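Local coordinates for protein beta-galactosidase (Bacillus circulans subsp. alkalophilus, PDB 3TTY) that catalyses the hydrolysis of terminal beta-galactosyl residues from beta-galactosides, binding galactose in a TIM-barrel active site and assembling as a trimer, at residues F631-N636 and R667-L672; A637-F642 and Q661-A666; A433-N438 and G616-E621; G325-W330 and A377-E382. One frame throughout, in Å; residues are numbered along the deposited sequence.

Contact 1 (F631-N636 and R667-L672); sequences FVMNHN and RGVMIL
Met670 O is gripped by Val632 N across the contact at 2.7 Å in a nearly straight bond, while Phe631 CA sends a C-H toward the same oxygen. The return bond, Met670 N to Val632 O, completes an antiparallel hydrogen-bonded pair, and Asn634 N carries the ladder on to Gly668 O. Strands 627-634 and 669-674 thereby lie side by side in the antiparallel sheet of the C-terminal domain. On the sheet face that bears Phe631, Met633, Val669 and Ile671, the phenylalanine ring runs alongside the isoleucine. Ile671 CG2 sits over the ring centre as a CH-pi contact, 4.2 Å from the centroid, and Ile671 CD1 reaches Phe631 CE1 at 3.7 Å. With CG1 placed anti to the carbonyl carbon (chi1 -53°), Ile671 offers both branches to the ring, as suits a beta-branched residue. The opposite face pairs Val632 with Met670 and lets Val632 CG2 meet Leu672 CD2 at 4.0 Å. Where the strands part, Arg667 N bonds to Asn636 O at 3.3 Å, and a water links Arg667 NE to His635 O. Asn634 begins an Asx turn: its OD1 accepts from Asn636 N and, at 2.7 Å, from Asn636 ND2, the latter tilted only modestly from the plane of the side-chain carbonyl and the former well above it.

Contact 2 (A637-F642 and Q661-A666); sequences AEEMTF and QATIPA
Met640 and Ile664 exchange two backbone hydrogen bonds, with Ile664 N to Met640 O at 2.8 Å, and Phe642 and Ala662 exchange two more, with Phe642 N to Ala662 O also at 2.8 Å. Thr641 and Thr663 form the non-hydrogen-bonded pair between them, making a two-stranded antiparallel ribbon. The carbonyl oxygens also receive C-H groups, as where Thr663 CA approaches Met640 O at 3.2 Å. Apolar packing gathers on the face that bears Met640, Phe642, Ala662 and Ile664. The Phe642 ring has Ala662 CB over one face, displaced toward the rim, and Ile664 CB at its edge, 4.1 Å from Phe642 CE1. Its CG stands between the backbone N and the carbonyl carbon (chi1 65°), which turns the ring across the partner strand, and the small alanine leaves room for it. Were Phe642 cut back to an alanine, a gap would probably be left under Ala662 CB and beside Ile664 CB, and the ribbon's hold on the neighbouring sheet weakened. The threonine face is exposed, where beta-branched polar residues suit both strand and solvent. Near the loop ends, Ala666 CB touches Ala637 O at 3.3 Å. The ribbon's apolar face lies against strands 627-634 and 669-674, Phe642 and Ile664 both meeting Val632 and Met670, while Pro614 lies beside Met640 and Phe642.

Contact 3 (A433-N438 and G616-E621); sequences ALYKQN and GVEVAE
Glu618 crosses the Tyr435 side chain at about a right angle, meeting it with successive atoms. Its CB lies 3.5 Å from Tyr435 OH; CG, anti to the backbone N (chi1 171°), passes Tyr435 CE1 at 3.6 Å; and CD comes to 3.3 Å from that same CE1. At the tip, OE1 takes a weak hydrogen bond from Tyr435 OH, with the ring and carboxylate planes 55° apart. The stronger partners of this carboxylate are His337 at OE2 and, at OE1, His635 and Gln333, donors that would probably stabilise the ionised form in this buried place. The tyrosine belongs to helix 423-435, which closes in a Schellman motif: Asn438, the C-prime residue, has positive phi (57°), a conformation that asparagine adopts more readily than most residues, and its N bonds to Tyr435 O. This helix end, in the trimerisation domain, thus abuts the outer strand 617-624 of the C-terminal sheet. Asn438 then turns its amide to that strand. OD1 accepts from Val619 N at 3.1 Å, the donor standing well above the carbonyl plane, and Asn438 CG rests on Val619 CB at 3.6 Å. Its ND2 donates to Leu611 O and Thr613 OG1.

Contact 4 (G325-W330 and A377-E382); sequences GVMRLW and AELGKE
Arg328 and Glu382 make the tight part of this contact, a salt bridge in which the guanidinium is used side-on. NE donates to Glu382 OE1 at 2.9 Å and NH2 to OE2 at 2.8 Å, each oxygen met on its syn side, although the two flat groups are turned 63° apart. The arginine chain runs extended from CG to NE (chi2 172°), a reach that suits it to stretch across to the neighbouring helix. Glu382 OE1 has a second partner in Tyr332 OH, which helps fix the carboxylate. A lysine in place of Arg328 would probably be unable to serve both oxygens side-on, leaving part of the Glu382 charge without its mate. Deeper in, Met327 SD packs on Leu379 CD1 at 3.8 Å, the flexible thioether bending at both chi2 and chi3 to meet the leucine branch. The looser side is at Glu378, an exposed residue: its OE1 stays 4.5 Å from Arg328 NE, well out of the guanidinium plane, so the two share charge attraction alone, and its OE2 comes no nearer than 4.1 Å to Arg328 CD. The axes of the short segments 326-330 and 377-382 approach to 10.3 Å, their directions 35° apart, and Met327 and Leu379 also touch strand 339-344: this is the packing of neighbouring helices on the outside of a TIM barrel.

Along the chain contact 4 comes first, within the catalytic barrel; contact 3 follows, joining the trimerisation domain to the C-terminal domain; contact 1 is last, with contact 2 nested inside its loop. Contacts 1 and 2 have centres about 9 Å apart and meet where Asn634 ND2 bonds to Pro665 O, and the ribbon packs on the five-stranded sheet. Contact 3 reaches that sheet through strand 617-624, the neighbour of strand 627-634, with its centre about 11 Å from that of contact 1. The centres of contacts 4 and 1 are about 12 Å apart, and Leu329 of helix 326-336 packs on Met633 and His635. The small C-terminal domain is thus joined to both larger domains.

Contact 1 (F631-N636 and R667-L672)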
loop_
_atom_site.group_PDB
_atom_site.type_symbol
_atom_site.label_atom_id
_atom_site.label_comp_id
_atom_site.label_asym_id
_atom_site.label_seq_id
_atom_site.Cartn_x
_atom_site.Cartn_y
_atom_site.Cartn_z
ATOM N N PHE A 631 -2.660 -6.631 43.739
ATOM C CA PHE A 631 -1.785 -7.271 42.777
ATOM C C PHE A 631 -0.661 -6.314 42.412
ATOM O O PHE A 631 -0.894 -5.268 41.803
ATOM C CB PHE A 631 -2.578 -7.703 41.539
ATOM C CG PHE A 631 -3.553 -8.823 41.811
ATOM C CD1 PHE A 631 -3.276 -10.123 41.401
ATOM C CD2 PHE A 631 -4.739 -8.578 42.486
ATOM C CE1 PHE A 631 -4.158 -11.155 41.666
ATOM C CE2 PHE A 631 -5.635 -9.606 42.746
ATOM C CZ PHE A 631 -5.342 -10.902 42.335
ATOM N N VAL A 632 0.560 -6.661 42.805
ATOM C CA VAL A 632 1.712 -5.829 42.503
ATOM C C VAL A 632 2.542 -6.505 41.437
ATOM O O VAL A 632 2.935 -7.661 41.582
ATOM C CB VAL A 632 2.590 -5.588 43.727
ATOM C CG1 VAL A 632 3.693 -4.594 43.388
ATOM C CG2 VAL A 632 1.746 -5.093 44.883
ATOM N N MET A 633 2.804 -5.776 40.358
ATOM C CA MET A 633 3.385 -6.376 39.173
ATOM C C MET A 633 4.483 -5.500 38.629
ATOM O O MET A 633 4.245 -4.380 38.186
ATOM C CB MET A 633 2.292 -6.654 38.149
ATOM C CG MET A 633 1.245 -7.614 38.736
ATOM S SD MET A 633 -0.353 -7.634 37.933
ATOM C CE MET A 633 -0.968 -5.984 38.294
ATOM N N ASN A 634 5.701 -6.017 38.690
ATOM C CA ASN A 634 6.862 -5.267 38.260
ATOM C C ASN A 634 7.216 -5.593 36.829
ATOM O O ASN A 634 7.793 -6.636 36.568
ATOM C CB ASN A 634 8.056 -5.578 39.161
ATOM C CG ASN A 634 9.287 -4.797 38.775
ATOM O OD1 ASN A 634 9.224 -3.888 37.939
ATOM N ND2 ASN A 634 10.423 -5.138 39.385
ATOM N N HIS A 635 6.879 -4.698 35.908
ATOM C CA HIS A 635 7.187 -4.899 34.495
ATOM C C HIS A 635 8.649 -4.613 34.132
ATOM O O HIS A 635 9.101 -4.963 33.037
ATOM C CB HIS A 635 6.247 -4.052 33.627
ATOM C CG HIS A 635 4.794 -4.382 33.811
ATOM N ND1 HIS A 635 4.200 -5.473 33.216
ATOM C CD2 HIS A 635 3.821 -3.764 34.520
ATOM C CE1 HIS A 635 2.924 -5.516 33.553
ATOM N NE2 HIS A 635 2.667 -4.490 34.344
ATOM N N ASN A 636 9.383 -3.977 35.045
ATOM C CA ASN A 636 10.792 -3.650 34.803
ATOM C C ASN A 636 11.693 -4.882 34.784
ATOM O O ASN A 636 11.408 -5.878 35.448
ATOM C CB ASN A 636 11.314 -2.665 35.852
ATOM C CG ASN A 636 10.480 -1.417 35.941
ATOM O OD1 ASN A 636 10.669 -0.477 35.170
ATOM N ND2 ASN A 636 9.554 -1.391 36.889
ATOM N N ARG A 667 10.223 -8.606 36.821
ATOM C CA ARG A 667 9.097 -9.413 36.350
ATOM C C ARG A 667 8.268 -10.008 37.482
ATOM O O ARG A 667 7.451 -10.901 37.254
ATOM C CB ARG A 667 9.589 -10.545 35.449
ATOM C CG ARG A 667 9.742 -10.161 33.993
ATOM C CD ARG A 667 10.953 -9.288 33.738
ATOM N NE ARG A 667 10.792 -8.569 32.476
ATOM C CZ ARG A 667 11.646 -8.605 31.460
ATOM N NH1 ARG A 667 12.761 -9.317 31.536
ATOM N NH2 ARG A 667 11.378 -7.910 30.363
ATOM N N GLY A 668 8.474 -9.509 38.696
ATOM C CA GLY A 668 7.901 -10.137 39.873
ATOM C C GLY A 668 6.428 -9.842 40.069
ATOM O O GLY A 668 5.900 -8.880 39.520
ATOM N N VAL A 669 5.767 -10.683 40.855
ATOM C CA VAL A 669 4.363 -10.489 41.192
ATOM C C VAL A 669 4.180 -10.777 42.677
ATOM O O VAL A 669 4.661 -11.792 43.180
ATOM C CB VAL A 669 3.435 -11.440 40.382
ATOM C CG1 VAL A 669 1.992 -11.332 40.852
ATOM C CG2 VAL A 669 3.536 -11.153 38.892
ATOM N N MET A 670 3.498 -9.870 43.370
ATOM C CA MET A 670 3.087 -10.100 44.743
ATOM C C MET A 670 1.588 -9.876 44.796
ATOM O O MET A 670 1.044 -9.059 44.056
ATOM C CB MET A 670 3.792 -9.129 45.694
ATOM C CG MET A 670 5.313 -9.041 45.500
ATOM S SD MET A 670 6.106 -7.743 46.477
ATOM C CE MET A 670 5.638 -8.259 48.125
ATOM N N ILE A 671 0.920 -10.618 45.665
ATOM C CA ILE A 671 -0.494 -10.417 45.902
ATOM C C ILE A 671 -0.676 -10.189 47.395
ATOM O O ILE A 671 -0.766 -11.139 48.179
ATOM C CB ILE A 671 -1.323 -11.625 45.437
ATOM C CG1 ILE A 671 -0.995 -11.970 43.981
ATOM C CG2 ILE A 671 -2.797 -11.355 45.605
ATOM C CD1 ILE A 671 -1.662 -13.233 43.502
ATOM N N LEU A 672 -0.712 -8.919 47.780
ATOM C CA LEU A 672 -0.818 -8.540 49.179
ATOM C C LEU A 672 -2.235 -8.710 49.673
ATOM O O LEU A 672 -3.153 -8.114 49.126
ATOM C CB LEU A 672 -0.382 -7.092 49.354
ATOM C CG LEU A 672 1.111 -6.845 49.579
ATOM C CD1 LEU A 672 1.965 -8.087 49.279
ATOM C CD2 LEU A 672 1.581 -5.628 48.794
HETATM O O HOH W 1 8.222 -7.032 31.192
#

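Contact 2 (A637-F642 and Q661-A666)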
loop_
_atom_site.group_PDB
_atom_site.type_symbol
_atom_site.label_atom_id
_atom_site.label_comp_id
_atom_site.label_asym_id
_atom_site.label_seq_id
_atom_site.Cartn_x
_atom_site.Cartn_y
_atom_site.Cartn_z
ATOM N N ALA A 637 12.783 -4.804 34.026
ATOM C CA ALA A 637 13.754 -5.900 33.965
ATOM C C ALA A 637 14.700 -5.860 35.168
ATOM O O ALA A 637 15.667 -6.623 35.239
ATOM C CB ALA A 637 14.548 -5.844 32.657
ATOM N N GLU A 638 14.408 -4.969 36.111
ATOM C CA GLU A 638 15.250 -4.784 37.286
ATOM C C GLU A 638 14.414 -4.897 38.557
ATOM O O GLU A 638 13.221 -4.582 38.563
ATOM C CB GLU A 638 15.945 -3.414 37.239
ATOM C CG GLU A 638 16.688 -3.108 35.922
ATOM C CD GLU A 638 15.913 -2.164 34.992
ATOM O OE1 GLU A 638 15.087 -1.358 35.490
ATOM O OE2 GLU A 638 16.136 -2.227 33.757
ATOM N N GLU A 639 15.043 -5.364 39.628
ATOM C CA GLU A 639 14.433 -5.368 40.955
ATOM C C GLU A 639 13.983 -3.959 41.354
ATOM O O GLU A 639 14.643 -2.968 41.028
ATOM C CB GLU A 639 15.449 -5.889 41.971
ATOM C CG GLU A 639 14.898 -6.138 43.354
ATOM C CD GLU A 639 15.973 -6.635 44.306
ATOM O OE1 GLU A 639 15.990 -7.853 44.613
ATOM O OE2 GLU A 639 16.805 -5.801 44.736
ATOM N N MET A 640 12.870 -3.870 42.077
ATOM C CA MET A 640 12.300 -2.575 42.428
ATOM C C MET A 640 11.821 -2.575 43.874
ATOM O O MET A 640 11.415 -3.614 44.396
ATOM C CB MET A 640 11.136 -2.250 41.485
ATOM C CG MET A 640 11.136 -0.834 40.937
ATOM S SD MET A 640 12.393 -0.527 39.696
ATOM C CE MET A 640 12.126 1.213 39.369
ATOM N N THR A 641 11.861 -1.413 44.520
ATOM C CA THR A 641 11.418 -1.301 45.912
ATOM C C THR A 641 10.304 -0.269 46.090
ATOM O O THR A 641 10.221 0.712 45.358
ATOM C CB THR A 641 12.597 -0.988 46.880
ATOM O OG1 THR A 641 13.000 0.376 46.736
ATOM C CG2 THR A 641 13.791 -1.880 46.574
ATOM N N PHE A 642 9.437 -0.500 47.066
ATOM C CA PHE A 642 8.300 0.380 47.273
ATOM C C PHE A 642 7.796 0.256 48.695
ATOM O O PHE A 642 7.967 -0.782 49.334
ATOM C CB PHE A 642 7.168 0.030 46.293
ATOM C CG PHE A 642 6.578 -1.347 46.505
ATOM C CD1 PHE A 642 7.155 -2.466 45.915
ATOM C CD2 PHE A 642 5.447 -1.523 47.294
ATOM C CE1 PHE A 642 6.613 -3.736 46.112
ATOM C CE2 PHE A 642 4.891 -2.794 47.487
ATOM C CZ PHE A 642 5.476 -3.898 46.897
ATOM N N GLN A 661 8.850 -0.919 53.742
ATOM C CA GLN A 661 9.670 -1.124 52.558
ATOM C C GLN A 661 9.675 -2.581 52.098
ATOM O O GLN A 661 9.939 -3.489 52.883
ATOM C CB GLN A 661 11.090 -0.645 52.822
ATOM C CG GLN A 661 11.186 0.848 53.047
ATOM C CD GLN A 661 11.434 1.608 51.763
ATOM O OE1 GLN A 661 12.532 1.555 51.199
ATOM N NE2 GLN A 661 10.420 2.323 51.292
ATOM N N ALA A 662 9.364 -2.796 50.821
ATOM C CA ALA A 662 9.418 -4.129 50.234
ATOM C C ALA A 662 10.076 -4.074 48.873
ATOM O O ALA A 662 9.982 -3.069 48.160
ATOM C CB ALA A 662 8.034 -4.736 50.125
ATOM N N THR A 663 10.768 -5.152 48.523
ATOM C CA THR A 663 11.318 -5.278 47.184
ATOM C C THR A 663 10.547 -6.334 46.409
ATOM O O THR A 663 9.918 -7.228 46.983
ATOM C CB THR A 663 12.821 -5.614 47.183
ATOM O OG1 THR A 663 13.013 -6.938 47.693
ATOM C CG2 THR A 663 13.595 -4.620 48.038
ATOM N N ILE A 664 10.590 -6.199 45.095
ATOM C CA ILE A 664 9.893 -7.093 44.199
ATOM C C ILE A 664 10.847 -7.313 43.041
ATOM O O ILE A 664 11.394 -6.360 42.490
ATOM C CB ILE A 664 8.559 -6.472 43.720
ATOM C CG1 ILE A 664 7.730 -7.493 42.930
ATOM C CG2 ILE A 664 8.816 -5.196 42.924
ATOM C CD1 ILE A 664 6.374 -6.946 42.428
ATOM N N PRO A 665 11.087 -8.578 42.696
ATOM C CA PRO A 665 12.098 -8.895 41.685
ATOM C C PRO A 665 11.678 -8.418 40.304
ATOM O O PRO A 665 10.502 -8.116 40.092
ATOM C CB PRO A 665 12.154 -10.433 41.707
ATOM C CG PRO A 665 11.456 -10.858 42.968
ATOM C CD PRO A 665 10.454 -9.782 43.263
ATOM N N ALA A 666 12.634 -8.346 39.381
ATOM C CA ALA A 666 12.316 -8.149 37.976
ATOM C C ALA A 666 11.193 -9.103 37.586
ATOM O O ALA A 666 11.207 -10.264 37.972
ATOM C CB ALA A 666 13.557 -8.402 37.103
#

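Contact 3 (A433-N438 and G616-E621)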
loop_
_atom_site.group_PDB
_atom_site.type_symbol
_atom_site.label_atom_id
_atom_site.label_comp_id
_atom_site.label_asym_id
_atom_site.label_seq_id
_atom_site.Cartn_x
_atom_site.Cartn_y
_atom_site.Cartn_z
ATOM N N ALA A 433 -2.805 7.422 32.332
ATOM C CA ALA A 433 -2.590 8.400 33.387
ATOM C C ALA A 433 -3.070 7.884 34.739
ATOM O O ALA A 433 -2.447 8.151 35.765
ATOM C CB ALA A 433 -3.283 9.728 33.039
ATOM N N LEU A 434 -4.178 7.153 34.742
ATOM C CA LEU A 434 -4.674 6.561 35.981
ATOM C C LEU A 434 -3.774 5.390 36.373
ATOM O O LEU A 434 -3.338 5.285 37.519
ATOM C CB LEU A 434 -6.125 6.113 35.823
ATOM C CG LEU A 434 -7.168 7.246 35.733
ATOM C CD1 LEU A 434 -8.370 6.834 34.902
ATOM C CD2 LEU A 434 -7.621 7.673 37.118
ATOM N N TYR A 435 -3.497 4.526 35.399
ATOM C CA TYR A 435 -2.638 3.363 35.577
ATOM C C TYR A 435 -1.346 3.756 36.289
ATOM O O TYR A 435 -0.955 3.119 37.258
ATOM C CB TYR A 435 -2.358 2.740 34.204
ATOM C CG TYR A 435 -1.328 1.636 34.120
ATOM C CD1 TYR A 435 -1.710 0.300 34.146
ATOM C CD2 TYR A 435 0.018 1.927 33.931
ATOM C CE1 TYR A 435 -0.773 -0.725 34.035
ATOM C CE2 TYR A 435 0.971 0.914 33.824
ATOM C CZ TYR A 435 0.562 -0.412 33.874
ATOM O OH TYR A 435 1.486 -1.423 33.758
ATOM N N LYS A 436 -0.705 4.820 35.819
ATOM C CA LYS A 436 0.586 5.237 36.360
ATOM C C LYS A 436 0.540 5.675 37.818
ATOM O O LYS A 436 1.580 5.804 38.462
ATOM C CB LYS A 436 1.177 6.360 35.519
ATOM C CG LYS A 436 1.700 5.911 34.176
ATOM C CD LYS A 436 2.083 7.121 33.331
ATOM C CE LYS A 436 2.641 6.688 31.983
ATOM N NZ LYS A 436 2.761 7.836 31.028
ATOM N N GLN A 437 -0.660 5.907 38.334
ATOM C CA GLN A 437 -0.806 6.376 39.699
ATOM C C GLN A 437 -1.486 5.322 40.553
ATOM O O GLN A 437 -1.790 5.564 41.717
ATOM C CB GLN A 437 -1.566 7.713 39.748
ATOM C CG GLN A 437 -0.885 8.804 38.921
ATOM C CD GLN A 437 -1.658 10.117 38.901
ATOM O OE1 GLN A 437 -2.444 10.401 39.804
ATOM N NE2 GLN A 437 -1.431 10.925 37.870
ATOM N N ASN A 438 -1.697 4.144 39.973
ATOM C CA ASN A 438 -2.335 3.049 40.689
ATOM C C ASN A 438 -3.717 3.457 41.216
ATOM O O ASN A 438 -4.139 3.042 42.299
ATOM C CB ASN A 438 -1.438 2.538 41.830
ATOM C CG ASN A 438 -0.055 2.098 41.345
ATOM O OD1 ASN A 438 0.086 1.501 40.274
ATOM N ND2 ASN A 438 0.970 2.400 42.130
ATOM N N GLY A 616 6.465 1.586 36.192
ATOM C CA GLY A 616 6.420 0.249 35.639
ATOM C C GLY A 616 6.039 -0.805 36.653
ATOM O O GLY A 616 6.045 -1.989 36.349
ATOM N N VAL A 617 5.722 -0.378 37.867
ATOM C CA VAL A 617 5.243 -1.309 38.872
ATOM C C VAL A 617 3.746 -1.100 39.012
ATOM O O VAL A 617 3.286 -0.169 39.674
ATOM C CB VAL A 617 5.943 -1.119 40.232
ATOM C CG1 VAL A 617 5.297 -2.015 41.299
ATOM C CG2 VAL A 617 7.434 -1.404 40.100
ATOM N N GLU A 618 2.988 -1.970 38.371
ATOM C CA GLU A 618 1.551 -1.816 38.321
ATOM C C GLU A 618 0.889 -2.349 39.582
ATOM O O GLU A 618 1.219 -3.435 40.068
ATOM C CB GLU A 618 1.005 -2.531 37.090
ATOM C CG GLU A 618 -0.505 -2.620 37.043
ATOM C CD GLU A 618 -0.976 -3.455 35.877
ATOM O OE1 GLU A 618 -0.115 -3.969 35.131
ATOM O OE2 GLU A 618 -2.202 -3.612 35.720
ATOM N N VAL A 619 -0.044 -1.576 40.121
ATOM C CA VAL A 619 -0.840 -2.066 41.228
ATOM C C VAL A 619 -2.335 -2.014 40.914
ATOM O O VAL A 619 -2.847 -0.991 40.466
ATOM C CB VAL A 619 -0.549 -1.287 42.516
ATOM C CG1 VAL A 619 -1.297 -1.914 43.681
ATOM C CG2 VAL A 619 0.949 -1.254 42.786
ATOM N N ALA A 620 -3.031 -3.117 41.159
ATOM C CA ALA A 620 -4.465 -3.168 40.937
ATOM C C ALA A 620 -5.118 -3.977 42.043
ATOM O O ALA A 620 -4.473 -4.812 42.672
ATOM C CB ALA A 620 -4.775 -3.767 39.573
ATOM N N GLU A 621 -6.406 -3.744 42.269
ATOM C CA GLU A 621 -7.066 -4.314 43.426
ATOM C C GLU A 621 -8.311 -5.104 43.066
ATOM O O GLU A 621 -9.121 -4.667 42.252
ATOM C CB GLU A 621 -7.441 -3.208 44.425
ATOM C CG GLU A 621 -8.146 -3.735 45.686
ATOM C CD GLU A 621 -8.832 -2.634 46.497
ATOM O OE1 GLU A 621 -9.641 -1.883 45.911
ATOM O OE2 GLU A 621 -8.555 -2.512 47.714
HETATM O O HOH W 2 -2.061 0.394 38.004
#

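Contact 4 (G325-W330 and A377-E382)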
loop_
_atom_site.group_PDB
_atom_site.type_symbol
_atom_site.label_atom_id
_atom_site.label_comp_id
_atom_site.label_asym_id
_atom_site.label_seq_id
_atom_site.Cartn_x
_atom_site.Cartn_y
_atom_site.Cartn_z
ATOM N N GLY A 325 9.862 -15.298 33.126
ATOM C CA GLY A 325 8.950 -14.714 34.089
ATOM C C GLY A 325 7.830 -13.875 33.472
ATOM O O GLY A 325 6.854 -13.545 34.148
ATOM N N VAL A 326 7.958 -13.531 32.192
ATOM C CA VAL A 326 6.985 -12.635 31.580
ATOM C C VAL A 326 5.646 -13.326 31.370
ATOM O O VAL A 326 4.598 -12.729 31.590
ATOM C CB VAL A 326 7.513 -11.992 30.286
ATOM C CG1 VAL A 326 6.386 -11.320 29.510
ATOM C CG2 VAL A 326 8.594 -10.981 30.629
ATOM N N MET A 327 5.684 -14.587 30.968
ATOM C CA MET A 327 4.458 -15.363 30.826
ATOM C C MET A 327 3.678 -15.332 32.140
ATOM O O MET A 327 2.451 -15.159 32.152
ATOM C CB MET A 327 4.783 -16.802 30.397
ATOM C CG MET A 327 3.572 -17.690 30.095
ATOM S SD MET A 327 2.689 -18.240 31.573
ATOM C CE MET A 327 3.982 -19.198 32.370
ATOM N N ARG A 328 4.399 -15.467 33.248
ATOM C CA ARG A 328 3.788 -15.432 34.581
ATOM C C ARG A 328 3.254 -14.037 34.928
ATOM O O ARG A 328 2.140 -13.899 35.430
ATOM C CB ARG A 328 4.803 -15.882 35.626
ATOM C CG ARG A 328 4.309 -15.882 37.053
ATOM C CD ARG A 328 5.379 -16.533 37.905
ATOM N NE ARG A 328 5.087 -16.530 39.332
ATOM C CZ ARG A 328 5.443 -15.553 40.161
ATOM N NH1 ARG A 328 6.084 -14.489 39.698
ATOM N NH2 ARG A 328 5.152 -15.634 41.452
ATOM N N LEU A 329 4.064 -13.014 34.661
ATOM C CA LEU A 329 3.671 -11.615 34.847
ATOM C C LEU A 329 2.322 -11.329 34.190
ATOM O O LEU A 329 1.395 -10.845 34.831
ATOM C CB LEU A 329 4.717 -10.693 34.219
ATOM C CG LEU A 329 5.154 -9.400 34.910
ATOM C CD1 LEU A 329 5.596 -8.392 33.864
ATOM C CD2 LEU A 329 4.085 -8.802 35.808
ATOM N N TRP A 330 2.233 -11.645 32.901
ATOM C CA TRP A 330 1.051 -11.344 32.092
ATOM C C TRP A 330 -0.175 -12.194 32.429
ATOM O O TRP A 330 -1.306 -11.790 32.141
ATOM C CB TRP A 330 1.387 -11.448 30.598
ATOM C CG TRP A 330 2.333 -10.392 30.134
ATOM C CD1 TRP A 330 2.917 -9.434 30.900
ATOM C CD2 TRP A 330 2.804 -10.181 28.794
ATOM N NE1 TRP A 330 3.717 -8.631 30.127
ATOM C CE2 TRP A 330 3.669 -9.067 28.829
ATOM C CE3 TRP A 330 2.579 -10.828 27.570
ATOM C CZ2 TRP A 330 4.315 -8.581 27.693
ATOM C CZ3 TRP A 330 3.224 -10.345 26.433
ATOM C CH2 TRP A 330 4.081 -9.229 26.504
ATOM N N ALA A 377 4.959 -24.843 34.436
ATOM C CA ALA A 377 4.804 -25.739 35.577
ATOM C C ALA A 377 4.777 -24.931 36.858
ATOM O O ALA A 377 3.938 -25.154 37.725
ATOM C CB ALA A 377 5.933 -26.773 35.621
ATOM N N GLU A 378 5.688 -23.974 36.949
ATOM C CA GLU A 378 5.811 -23.124 38.123
ATOM C C GLU A 378 4.503 -22.384 38.398
ATOM O O GLU A 378 4.028 -22.359 39.530
ATOM C CB GLU A 378 6.967 -22.129 37.939
ATOM C CG GLU A 378 7.136 -21.143 39.089
ATOM C CD GLU A 378 8.012 -19.928 38.736
ATOM O OE1 GLU A 378 8.586 -19.319 39.673
ATOM O OE2 GLU A 378 8.116 -19.566 37.540
ATOM N N LEU A 379 3.931 -21.778 37.361
ATOM C CA LEU A 379 2.674 -21.047 37.489
ATOM C C LEU A 379 1.577 -22.025 37.868
ATOM O O LEU A 379 0.770 -21.756 38.759
ATOM C CB LEU A 379 2.313 -20.388 36.163
ATOM C CG LEU A 379 1.484 -19.109 36.110
ATOM C CD1 LEU A 379 0.762 -19.065 34.763
ATOM C CD2 LEU A 379 0.507 -18.976 37.261
ATOM N N GLY A 380 1.545 -23.161 37.180
ATOM C CA GLY A 380 0.599 -24.215 37.500
ATOM C C GLY A 380 0.593 -24.527 38.989
ATOM O O GLY A 380 -0.472 -24.678 39.601
ATOM N N LYS A 381 1.783 -24.620 39.579
ATOM C CA LYS A 381 1.894 -24.905 41.008
ATOM C C LYS A 381 1.286 -23.805 41.899
ATOM O O LYS A 381 0.506 -24.100 42.805
ATOM C CB LYS A 381 3.352 -25.179 41.397
ATOM C CG LYS A 381 3.549 -25.717 42.820
ATOM C CD LYS A 381 4.943 -26.338 42.967
ATOM C CE LYS A 381 5.206 -26.859 44.375
ATOM N NZ LYS A 381 6.542 -27.531 44.466
ATOM N N GLU A 382 1.652 -22.554 41.649
ATOM C CA GLU A 382 1.072 -21.426 42.386
ATOM C C GLU A 382 -0.460 -21.407 42.290
ATOM O O GLU A 382 -1.156 -21.228 43.287
ATOM C CB GLU A 382 1.656 -20.100 41.880
ATOM C CG GLU A 382 3.159 -19.976 42.109
ATOM C CD GLU A 382 3.754 -18.728 41.495
ATOM O OE1 GLU A 382 3.078 -18.084 40.668
ATOM O OE2 GLU A 382 4.912 -18.392 41.837
#